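Cupin 2, conserved barrel domain protein (Shewanella frigidimarina, PDB 2PFW) is of unknown function but folds as a dimeric RmlC-like cupin related to the KdgF group, whose barrel probably holds a small-molecule or metal site. Local coordinates at residues S55-H66 with V93-F104; Q3-T14 with R25-E33. All coordinates share one frame; numbering follows the deposited sequence.

Both segments of contact 2 precede those of contact 1 in the chain, and the centres of the two contacts are about 18 Å apart. Both reach the same six-stranded antiparallel sheet: contact 1 pairs strands 55-61 and 98-105 near one side of it, while contact 2 lays the N-terminal segment 3-14 against strand 23-31, with strand 34-41 lying between 23-31 and 98-105. Contact 1 also continues through a corner into the smaller sheet, joining the two layers of the cupin barrel. The contacts meet where Ile101 CD1 packs on Leu28 CD1 at 3.7 Å. Each also touches the second subunit, so the larger sheet helps build both the barrel and the dimer interface.

Contact 1: S55-H66 with V93-F104; sequences SQVSYVVEGEFH and VCPTGGILIDTF. With EDO (1,2-ethanediol), chain C.
Strands 55-61 and 98-104 run antiparallel, their axes 4.6 Å apart at closest and 155° between directions, with paired backbone bonds at Val57-Thr103 and Tyr59-Ile101. A classic beta bulge follows, where Ile99 O accepts from both Val61 N (2.8 Å) and Glu62 N. Val57 O is likewise gripped twice, by Thr103 N and by Thr103 OG1 at 3.2 Å; the hydroxyl gets there because it sits between its own backbone N and carbonyl carbon (chi1 84°). Beyond the corner at Glu62, the ring of Phe65 is sandwiched. Cys94 SG stands over one face, 3.8 Å from the ring centroid and 17° off the normal, a sulfur-aromatic contact, while Leu100 CG presses on the opposite face in a CH-pi contact, 3.9 Å from that centroid. Ile99 N lies at the ring's edge, and Phe41 adds an edge-to-face ring. Replacing Phe65 with an alanine would probably open a gap between Cys94 and Leu100 and take away the ring faces on which the sulfur and the leucine branch rest. At the bulge, Val61 CG2 meets Ile101 CG1 tightly at 3.4 Å. The face bearing Gln56 and Asp102 carries Gln56 extended alongside Phe104, with its OE1 at the ring edge, 3.0 Å from CE1. A 1,2-ethanediol, probably from the crystallisation liquor, lies by Gln56, Asp102 and Leu100, its C2 3.4 Å from Leu100 CD1. Further on, Glu64 N donates to Thr96 OG1, and His66 pairs with Val93 in the second sheet. Paired strands that bend from one sheet into the other around a packed interior are characteristic of the cupin beta-barrel.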
loop_
_atom_site.group_PDB
_atom_site.type_symbol
_atom_site.label_atom_id
_atom_site.label_comp_id
_atom_site.label_asym_id
_atom_site.label_seq_id
_atom_site.Cartn_x
_atom_site.Cartn_y
_atom_site.Cartn_z
ATOM N N SER A 55 9.703 -0.889 -9.135
ATOM C CA SER A 55 8.447 -0.168 -9.344
ATOM C C SER A 55 7.958 0.332 -7.985
ATOM O O SER A 55 8.286 -0.249 -6.952
ATOM C CB SER A 55 7.408 -1.037 -10.034
ATOM O OG SER A 55 7.572 -1.013 -11.439
ATOM N N GLN A 56 7.201 1.423 -7.973
ATOM C CA GLN A 56 6.780 1.991 -6.691
ATOM C C GLN A 56 5.372 2.568 -6.820
ATOM O O GLN A 56 5.091 3.334 -7.744
ATOM C CB GLN A 56 7.753 3.060 -6.194
ATOM C CG GLN A 56 7.337 3.734 -4.895
ATOM C CD GLN A 56 8.230 4.896 -4.511
ATOM O OE1 GLN A 56 9.441 4.901 -4.731
ATOM N NE2 GLN A 56 7.630 5.919 -3.914
ATOM N N VAL A 57 4.496 2.191 -5.891
ATOM C CA VAL A 57 3.197 2.868 -5.768
ATOM C C VAL A 57 3.098 3.417 -4.347
ATOM O O VAL A 57 3.491 2.741 -3.396
ATOM C CB VAL A 57 2.026 1.953 -6.117
ATOM C CG1 VAL A 57 0.709 2.714 -6.187
ATOM C CG2 VAL A 57 2.263 1.268 -7.460
ATOM N N SER A 58 2.613 4.649 -4.215
ATOM C CA SER A 58 2.605 5.323 -2.919
ATOM C C SER A 58 1.210 5.884 -2.643
ATOM O O SER A 58 0.533 6.379 -3.542
ATOM C CB SER A 58 3.655 6.428 -2.872
ATOM O OG SER A 58 4.891 6.010 -2.348
ATOM N N TYR A 59 0.799 5.779 -1.382
ATOM C CA TYR A 59 -0.500 6.254 -0.929
ATOM C C TYR A 59 -0.322 7.271 0.198
ATOM O O TYR A 59 0.478 7.038 1.103
ATOM C CB TYR A 59 -1.385 5.101 -0.443
ATOM C CG TYR A 59 -2.746 5.578 0.032
ATOM C CD1 TYR A 59 -3.739 5.921 -0.862
ATOM C CD2 TYR A 59 -3.021 5.679 1.395
ATOM C CE1 TYR A 59 -4.983 6.356 -0.432
ATOM C CE2 TYR A 59 -4.259 6.113 1.831
ATOM C CZ TYR A 59 -5.228 6.448 0.919
ATOM O OH TYR A 59 -6.459 6.882 1.365
ATOM N N VAL A 60 -1.052 8.385 0.139
ATOM C CA VAL A 60 -0.933 9.352 1.232
ATOM C C VAL A 60 -1.927 9.003 2.343
ATOM O O VAL A 60 -3.132 9.102 2.137
ATOM C CB VAL A 60 -1.146 10.804 0.780
ATOM C CG1 VAL A 60 -0.788 11.755 1.919
ATOM C CG2 VAL A 60 -0.319 11.141 -0.450
ATOM N N VAL A 61 -1.395 8.590 3.487
ATOM C CA VAL A 61 -2.234 8.303 4.649
ATOM C C VAL A 61 -2.680 9.623 5.272
ATOM O O VAL A 61 -3.880 9.860 5.418
ATOM C CB VAL A 61 -1.518 7.441 5.694
ATOM C CG1 VAL A 61 -2.310 7.408 6.989
ATOM C CG2 VAL A 61 -1.302 6.032 5.153
ATOM N N GLU A 62 -1.732 10.495 5.619
ATOM C CA GLU A 62 -2.126 11.858 5.983
ATOM C C GLU A 62 -0.978 12.848 5.818
ATOM O O GLU A 62 0.190 12.480 5.880
ATOM C CB GLU A 62 -2.644 11.882 7.420
ATOM C CG GLU A 62 -1.552 11.720 8.455
ATOM C CD GLU A 62 -1.829 12.512 9.719
ATOM O OE1 GLU A 62 -2.349 13.644 9.617
ATOM O OE2 GLU A 62 -1.520 11.996 10.811
ATOM N N GLY A 63 -1.334 14.113 5.627
ATOM C CA GLY A 63 -0.388 15.210 5.509
ATOM C C GLY A 63 -0.387 15.766 4.098
ATOM O O GLY A 63 -1.045 15.220 3.214
ATOM N N GLU A 64 0.342 16.851 3.864
ATOM C CA GLU A 64 0.395 17.446 2.532
ATOM C C GLU A 64 1.751 17.117 1.902
ATOM O O GLU A 64 2.794 17.409 2.483
ATOM C CB GLU A 64 0.158 18.948 2.569
ATOM C CG GLU A 64 -1.184 19.413 3.099
ATOM C CD GLU A 64 -2.374 18.938 2.296
ATOM O OE1 GLU A 64 -2.445 19.224 1.083
ATOM O OE2 GLU A 64 -3.245 18.267 2.894
ATOM N N PHE A 65 1.713 16.483 0.735
ATOM C CA PHE A 65 2.941 16.020 0.094
ATOM C C PHE A 65 3.143 16.757 -1.231
ATOM O O PHE A 65 2.282 16.693 -2.106
ATOM C CB PHE A 65 2.920 14.507 -0.130
ATOM C CG PHE A 65 3.267 13.754 1.147
ATOM C CD1 PHE A 65 2.285 13.475 2.084
ATOM C CD2 PHE A 65 4.564 13.343 1.393
ATOM C CE1 PHE A 65 2.610 12.800 3.244
ATOM C CE2 PHE A 65 4.894 12.665 2.549
ATOM C CZ PHE A 65 3.907 12.391 3.479
ATOM N N HIS A 66 4.271 17.448 -1.335
ATOM C CA HIS A 66 4.751 18.001 -2.593
ATOM C C HIS A 66 5.532 16.903 -3.321
ATOM O O HIS A 66 6.647 16.590 -2.907
ATOM C CB HIS A 66 5.642 19.222 -2.384
ATOM C CG HIS A 66 4.932 20.449 -1.911
ATOM N ND1 HIS A 66 4.309 20.509 -0.686
ATOM C CD2 HIS A 66 4.747 21.668 -2.476
ATOM C CE1 HIS A 66 3.767 21.703 -0.517
ATOM N NE2 HIS A 66 4.019 22.426 -1.594
ATOM N N VAL A 93 8.437 15.860 -0.625
ATOM C CA VAL A 93 8.608 16.739 0.519
ATOM C C VAL A 93 7.310 16.891 1.307
ATOM O O VAL A 93 6.253 17.032 0.706
ATOM C CB VAL A 93 9.060 18.150 0.073
ATOM C CG1 VAL A 93 8.554 19.214 1.029
ATOM C CG2 VAL A 93 10.574 18.191 -0.038
ATOM N N CYS A 94 7.389 16.891 2.627
ATOM C CA CYS A 94 6.202 17.053 3.458
ATOM C C CYS A 94 6.337 18.191 4.462
ATOM O O CYS A 94 6.853 18.008 5.560
ATOM C CB CYS A 94 5.918 15.754 4.227
ATOM S SG CYS A 94 4.261 15.702 4.948
ATOM N N PRO A 95 5.878 19.383 4.101
ATOM C CA PRO A 95 6.068 20.555 4.961
ATOM C C PRO A 95 5.304 20.455 6.282
ATOM O O PRO A 95 5.776 20.880 7.336
ATOM C CB PRO A 95 5.483 21.701 4.137
ATOM C CG PRO A 95 5.377 21.187 2.744
ATOM C CD PRO A 95 5.151 19.705 2.866
ATOM N N THR A 96 4.103 19.890 6.231
ATOM C CA THR A 96 3.229 19.808 7.388
ATOM C C THR A 96 3.549 18.613 8.277
ATOM O O THR A 96 3.114 18.565 9.429
ATOM C CB THR A 96 1.759 19.691 6.942
ATOM O OG1 THR A 96 1.582 18.443 6.255
ATOM C CG2 THR A 96 1.406 20.791 5.960
ATOM N N GLY A 97 4.301 17.638 7.773
ATOM C CA GLY A 97 4.373 16.351 8.483
ATOM C C GLY A 97 3.252 15.459 7.964
ATOM O O GLY A 97 2.271 15.953 7.397
ATOM N N GLY A 98 3.365 14.140 8.097
ATOM C CA GLY A 98 2.413 13.269 7.421
ATOM C C GLY A 98 2.827 11.811 7.424
ATOM O O GLY A 98 3.799 11.426 8.071
ATOM N N ILE A 99 2.075 10.993 6.696
ATOM C CA ILE A 99 2.321 9.553 6.622
ATOM C C ILE A 99 2.071 9.020 5.214
ATOM O O ILE A 99 1.070 9.344 4.577
ATOM C CB ILE A 99 1.454 8.793 7.637
ATOM C CG1 ILE A 99 1.750 9.174 9.088
ATOM C CG2 ILE A 99 1.585 7.292 7.460
ATOM C CD1 ILE A 99 0.627 8.848 10.048
ATOM N N LEU A 100 3.012 8.207 4.738
ATOM C CA LEU A 100 2.942 7.574 3.432
ATOM C C LEU A 100 2.943 6.043 3.562
ATOM O O LEU A 100 3.598 5.507 4.448
ATOM C CB LEU A 100 4.128 7.931 2.546
ATOM C CG LEU A 100 4.124 9.238 1.770
ATOM C CD1 LEU A 100 5.380 9.317 0.904
ATOM C CD2 LEU A 100 2.875 9.386 0.924
ATOM N N ILE A 101 2.246 5.362 2.668
ATOM C CA ILE A 101 2.496 3.938 2.437
ATOM C C ILE A 101 3.261 3.766 1.128
ATOM O O ILE A 101 2.719 4.037 0.062
ATOM C CB ILE A 101 1.182 3.131 2.422
ATOM C CG1 ILE A 101 0.233 3.441 3.577
ATOM C CG2 ILE A 101 1.510 1.646 2.311
ATOM C CD1 ILE A 101 0.077 2.468 4.712
ATOM N N ASP A 102 4.515 3.355 1.224
ATOM C CA ASP A 102 5.338 3.097 0.046
ATOM C C ASP A 102 5.352 1.591 -0.235
ATOM O O ASP A 102 5.744 0.844 0.660
ATOM C CB ASP A 102 6.765 3.590 0.231
ATOM C CG ASP A 102 6.977 5.084 0.146
ATOM O OD1 ASP A 102 6.152 5.810 -0.441
ATOM O OD2 ASP A 102 8.001 5.566 0.676
ATOM N N THR A 103 4.942 1.203 -1.432
ATOM C CA THR A 103 5.052 -0.182 -1.873
ATOM C C THR A 103 5.911 -0.300 -3.129
ATOM O O THR A 103 5.810 0.542 -4.021
ATOM C CB THR A 103 3.665 -0.782 -2.150
ATOM O OG1 THR A 103 3.226 -0.452 -3.466
ATOM C CG2 THR A 103 2.651 -0.167 -1.187
ATOM N N PHE A 104 6.730 -1.339 -3.172
ATOM C CA PHE A 104 7.710 -1.567 -4.221
ATOM C C PHE A 104 7.612 -2.968 -4.819
ATOM O O PHE A 104 7.471 -3.930 -4.059
ATOM C CB PHE A 104 9.126 -1.391 -3.658
ATOM C CG PHE A 104 9.319 -0.040 -2.988
ATOM C CD1 PHE A 104 9.611 1.075 -3.757
ATOM C CD2 PHE A 104 9.194 0.082 -1.616
ATOM C CE1 PHE A 104 9.779 2.312 -3.162
ATOM C CE2 PHE A 104 9.371 1.314 -1.021
ATOM C CZ PHE A 104 9.661 2.425 -1.792
HETATM C C1 EDO C . 8.795 7.708 -0.939
HETATM O O1 EDO C . 7.655 7.942 -1.769
HETATM C C2 EDO C . 8.636 8.491 0.358
HETATM O O2 EDO C . 9.355 7.833 1.407
#

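Contact 2: Q3-T14 with R25-E33; sequences QQSEHFSFGEQT and RQMLGFNHE
The Phe30 ring is covered on one face by the backbone of Gln4 and Ser5: Gln4 CA makes a CH-pi contact 4.1 Å from the ring centroid, 26° off its normal, and Ser5 N lies over the same face toward the rim. Met35, Met2 and Val112 also touch this side chain. Here the N-terminal segment of the cupin chain lies along strand 23-31 of the larger sheet, and its Phe8 and Ser9 pair antiparallel with a strand of the second subunit, carrying the sheet across the dimer interface. Ser5 and Phe30 are joined in both directions. Ser5 N donates to Phe30 O at 2.9 Å, and Phe30 N donates to Ser5 OG at 3.0 Å. The serine hydroxyl lies between its backbone N and carbonyl carbon (chi1 59°), where it can take that N-H and itself donate a hydrogen bond to Glu6 O. Next along the strand, Gln4 CB packs on Asn31 CB; Asn31 OD1 accepts from Glu33 N in an Asx turn, while its ND2 bonds Ser55 of the second subunit. Waters bridge the two segments: one bonds Glu6 O, Ser9 OG and Leu28 O, a second joins Ser9 OG to Met27 O, and a third, nearer the turn, links Thr14 OG1 to Met27 O. At the far end the extended Gln26 side chain reaches the turn at 11-14. Its NE2 donates to two carbonyls, both close to its amide plane: Gly11 O at 3.0 Å, and Thr14 O, also at 3.0 Å, with the nitrogen standing 39° out of the latter's carbonyl plane.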
loop_
_atom_site.group_PDB
_atom_site.type_symbol
_atom_site.label_atom_id
_atom_site.label_comp_id
_atom_site.label_asym_id
_atom_site.label_seq_id
_atom_site.Cartn_x
_atom_site.Cartn_y
_atom_site.Cartn_z
ATOM N N GLN A 3 13.826 -12.997 3.869
ATOM C CA GLN A 3 13.088 -13.729 2.841
ATOM C C GLN A 3 11.649 -13.229 2.766
ATOM O O GLN A 3 11.228 -12.702 1.734
ATOM C CB GLN A 3 13.096 -15.235 3.087
ATOM C CG GLN A 3 14.429 -15.909 3.339
ATOM C CD GLN A 3 15.296 -16.043 2.101
ATOM O OE1 GLN A 3 14.778 -16.354 1.028
ATOM N NE2 GLN A 3 16.592 -15.797 2.249
ATOM N N GLN A 4 10.886 -13.382 3.848
ATOM C CA GLN A 4 9.547 -12.788 3.869
ATOM C C GLN A 4 9.104 -12.493 5.298
ATOM O O GLN A 4 9.774 -12.874 6.254
ATOM C CB GLN A 4 8.542 -13.682 3.154
ATOM C CG GLN A 4 8.404 -15.095 3.695
ATOM C CD GLN A 4 7.316 -15.860 2.960
ATOM O OE1 GLN A 4 7.338 -15.958 1.730
ATOM N NE2 GLN A 4 6.359 -16.401 3.706
ATOM N N SER A 5 7.981 -11.803 5.436
ATOM C CA SER A 5 7.472 -11.429 6.753
ATOM C C SER A 5 6.429 -12.435 7.233
ATOM O O SER A 5 5.916 -13.216 6.430
ATOM C CB SER A 5 6.858 -10.029 6.704
ATOM O OG SER A 5 5.800 -10.011 5.760
ATOM N N GLU A 6 6.112 -12.406 8.519
ATOM C CA GLU A 6 4.892 -13.001 9.062
ATOM C C GLU A 6 3.704 -12.673 8.171
ATOM O O GLU A 6 3.727 -11.679 7.438
ATOM C CB GLU A 6 4.667 -12.497 10.486
ATOM C CG GLU A 6 3.914 -13.454 11.391
ATOM C CD GLU A 6 4.837 -14.484 12.014
ATOM O OE1 GLU A 6 6.044 -14.170 12.118
ATOM O OE2 GLU A 6 4.357 -15.575 12.385
ATOM N N HIS A 7 2.656 -13.491 8.209
ATOM C CA HIS A 7 1.472 -13.225 7.403
ATOM C C HIS A 7 0.637 -12.085 7.982
ATOM O O HIS A 7 -0.189 -11.508 7.278
ATOM C CB HIS A 7 0.609 -14.482 7.285
ATOM C CG HIS A 7 1.272 -15.584 6.519
ATOM N ND1 HIS A 7 0.814 -16.884 6.550
ATOM C CD2 HIS A 7 2.352 -15.592 5.702
ATOM C CE1 HIS A 7 1.580 -17.642 5.790
ATOM N NE2 HIS A 7 2.524 -16.882 5.261
ATOM N N PHE A 8 0.862 -11.785 9.253
ATOM C CA PHE A 8 0.112 -10.753 9.957
ATOM C C PHE A 8 1.057 -9.751 10.613
ATOM O O PHE A 8 2.083 -10.120 11.175
ATOM C CB PHE A 8 -0.801 -11.364 11.019
ATOM C CG PHE A 8 -1.980 -12.145 10.474
ATOM C CD1 PHE A 8 -3.133 -11.515 10.063
ATOM C CD2 PHE A 8 -1.923 -13.531 10.388
ATOM C CE1 PHE A 8 -4.213 -12.230 9.580
ATOM C CE2 PHE A 8 -2.993 -14.257 9.905
ATOM C CZ PHE A 8 -4.142 -13.608 9.499
ATOM N N SER A 9 0.707 -8.463 10.558
ATOM C CA SER A 9 1.477 -7.478 11.325
ATOM C C SER A 9 0.537 -6.516 12.048
ATOM O O SER A 9 -0.423 -6.021 11.459
ATOM C CB SER A 9 2.435 -6.718 10.411
ATOM O OG SER A 9 3.521 -7.528 10.006
ATOM N N PHE A 10 0.826 -6.274 13.313
ATOM C CA PHE A 10 0.116 -5.339 14.167
ATOM C C PHE A 10 0.918 -4.051 14.335
ATOM O O PHE A 10 2.044 -4.116 14.830
ATOM C CB PHE A 10 -0.100 -5.976 15.535
ATOM C CG PHE A 10 -1.140 -7.080 15.556
ATOM C CD1 PHE A 10 -2.439 -6.809 15.182
ATOM C CD2 PHE A 10 -0.792 -8.362 15.944
ATOM C CE1 PHE A 10 -3.405 -7.799 15.197
ATOM C CE2 PHE A 10 -1.757 -9.356 15.974
ATOM C CZ PHE A 10 -3.057 -9.075 15.599
ATOM N N GLY A 11 0.346 -2.934 13.926
ATOM C CA GLY A 11 1.008 -1.641 13.957
ATOM C C GLY A 11 1.617 -1.316 15.305
ATOM O O GLY A 11 2.612 -0.596 15.391
ATOM N N GLU A 12 1.035 -1.848 16.378
ATOM C CA GLU A 12 1.460 -1.517 17.732
ATOM C C GLU A 12 2.625 -2.372 18.198
ATOM O O GLU A 12 3.200 -2.101 19.258
ATOM C CB GLU A 12 0.284 -1.670 18.707
ATOM C CG GLU A 12 -0.965 -0.907 18.323
ATOM C CD GLU A 12 -0.774 0.596 18.275
ATOM O OE1 GLU A 12 -0.172 1.163 19.210
ATOM O OE2 GLU A 12 -1.238 1.219 17.292
ATOM N N GLN A 13 3.010 -3.410 17.445
ATOM C CA GLN A 13 4.180 -4.177 17.886
ATOM C C GLN A 13 5.382 -3.999 16.962
ATOM O O GLN A 13 6.514 -3.912 17.441
ATOM C CB GLN A 13 3.868 -5.668 18.013
ATOM C CG GLN A 13 2.493 -6.016 18.551
ATOM C CD GLN A 13 2.296 -7.521 18.612
ATOM O OE1 GLN A 13 1.702 -8.124 17.717
ATOM N NE2 GLN A 13 2.797 -8.139 19.670
ATOM N N THR A 14 5.169 -3.960 15.652
ATOM C CA THR A 14 6.299 -3.917 14.729
ATOM C C THR A 14 7.164 -2.688 15.008
ATOM O O THR A 14 6.645 -1.576 15.137
ATOM C CB THR A 14 5.907 -3.863 13.244
ATOM O OG1 THR A 14 4.861 -4.781 12.911
ATOM C CG2 THR A 14 7.125 -4.269 12.414
ATOM N N ARG A 25 10.387 4.560 9.644
ATOM C CA ARG A 25 9.891 3.545 8.716
ATOM C C ARG A 25 9.382 2.310 9.461
ATOM O O ARG A 25 10.034 1.852 10.400
ATOM C CB ARG A 25 10.985 3.130 7.727
ATOM C CG ARG A 25 10.535 2.142 6.665
ATOM C CD ARG A 25 11.557 2.004 5.543
ATOM N NE ARG A 25 12.786 1.400 6.032
ATOM C CZ ARG A 25 14.031 1.642 5.668
ATOM N NH1 ARG A 25 14.326 2.535 4.736
ATOM N NH2 ARG A 25 15.024 0.974 6.249
ATOM N N GLN A 26 8.236 1.791 9.032
ATOM C CA GLN A 26 7.711 0.545 9.577
ATOM C C GLN A 26 7.360 -0.450 8.474
ATOM O O GLN A 26 6.629 -0.130 7.541
ATOM C CB GLN A 26 6.466 0.789 10.429
ATOM C CG GLN A 26 6.015 -0.432 11.225
ATOM C CD GLN A 26 4.679 -0.175 11.895
ATOM O OE1 GLN A 26 3.732 0.210 11.212
ATOM N NE2 GLN A 26 4.616 -0.382 13.202
HETATM N N MSE A 27 7.881 -1.665 8.596
HETATM C CA MSE A 27 7.520 -2.749 7.685
HETATM C C MSE A 27 6.067 -3.165 7.832
HETATM O O MSE A 27 5.702 -3.449 8.930
HETATM C CB MSE A 27 8.444 -3.960 7.922
HETATM C CG MSE A 27 8.257 -5.060 6.864
HETATM SE SE MSE A 27 8.676 -4.451 5.039
HETATM C CE MSE A 27 10.377 -3.812 5.497
ATOM N N LEU A 28 5.312 -3.182 6.745
ATOM C CA LEU A 28 3.941 -3.678 6.775
ATOM C C LEU A 28 3.857 -5.128 6.302
ATOM O O LEU A 28 3.004 -5.897 6.750
ATOM C CB LEU A 28 3.036 -2.817 5.896
ATOM C CG LEU A 28 3.002 -1.328 6.268
ATOM C CD1 LEU A 28 2.082 -0.570 5.334
ATOM C CD2 LEU A 28 2.584 -1.159 7.718
ATOM N N GLY A 29 4.736 -5.503 5.379
ATOM C CA GLY A 29 4.811 -6.886 4.922
ATOM C C GLY A 29 5.633 -6.988 3.650
ATOM O O GLY A 29 5.617 -6.062 2.836
ATOM N N PHE A 30 6.348 -8.094 3.472
ATOM C CA PHE A 30 7.227 -8.232 2.314
ATOM C C PHE A 30 7.513 -9.696 1.973
ATOM O O PHE A 30 7.453 -10.548 2.861
ATOM C CB PHE A 30 8.539 -7.496 2.570
ATOM C CG PHE A 30 9.513 -8.176 3.504
ATOM C CD1 PHE A 30 9.392 -8.013 4.874
ATOM C CD2 PHE A 30 10.548 -8.965 3.025
ATOM C CE1 PHE A 30 10.277 -8.621 5.744
ATOM C CE2 PHE A 30 11.429 -9.590 3.885
ATOM C CZ PHE A 30 11.291 -9.421 5.251
ATOM N N ASN A 31 7.829 -9.980 0.717
ATOM C CA ASN A 31 8.707 -11.058 0.264
ATOM C C ASN A 31 9.606 -10.555 -0.865
ATOM O O ASN A 31 9.613 -9.374 -1.204
ATOM C CB ASN A 31 7.898 -12.282 -0.161
ATOM C CG ASN A 31 6.999 -12.023 -1.343
ATOM O OD1 ASN A 31 7.101 -11.000 -2.017
ATOM N ND2 ASN A 31 6.090 -12.953 -1.621
ATOM N N HIS A 32 10.369 -11.454 -1.463
ATOM C CA HIS A 32 11.275 -11.167 -2.554
ATOM C C HIS A 32 10.688 -10.277 -3.634
ATOM O O HIS A 32 11.419 -9.532 -4.298
ATOM C CB HIS A 32 11.726 -12.488 -3.208
ATOM C CG HIS A 32 10.621 -13.161 -3.962
ATOM N ND1 HIS A 32 9.679 -13.943 -3.326
ATOM C CD2 HIS A 32 10.288 -13.178 -5.269
ATOM C CE1 HIS A 32 8.817 -14.412 -4.211
ATOM N NE2 HIS A 32 9.166 -13.962 -5.404
ATOM N N GLU A 33 9.380 -10.293 -3.887
ATOM C CA GLU A 33 8.906 -9.573 -5.069
ATOM C C GLU A 33 7.901 -8.483 -4.733
ATOM O O GLU A 33 7.424 -7.778 -5.623
ATOM C CB GLU A 33 8.304 -10.562 -6.067
ATOM C CG GLU A 33 6.853 -10.927 -5.840
ATOM C CD GLU A 33 6.352 -11.968 -6.825
ATOM O OE1 GLU A 33 7.102 -12.325 -7.759
ATOM O OE2 GLU A 33 5.202 -12.430 -6.661
HETATM O O HOH W 1 2.495 -8.883 7.769
HETATM O O HOH W 2 5.990 -6.396 9.282
HETATM O O HOH W 3 3.591 -3.455 10.969
#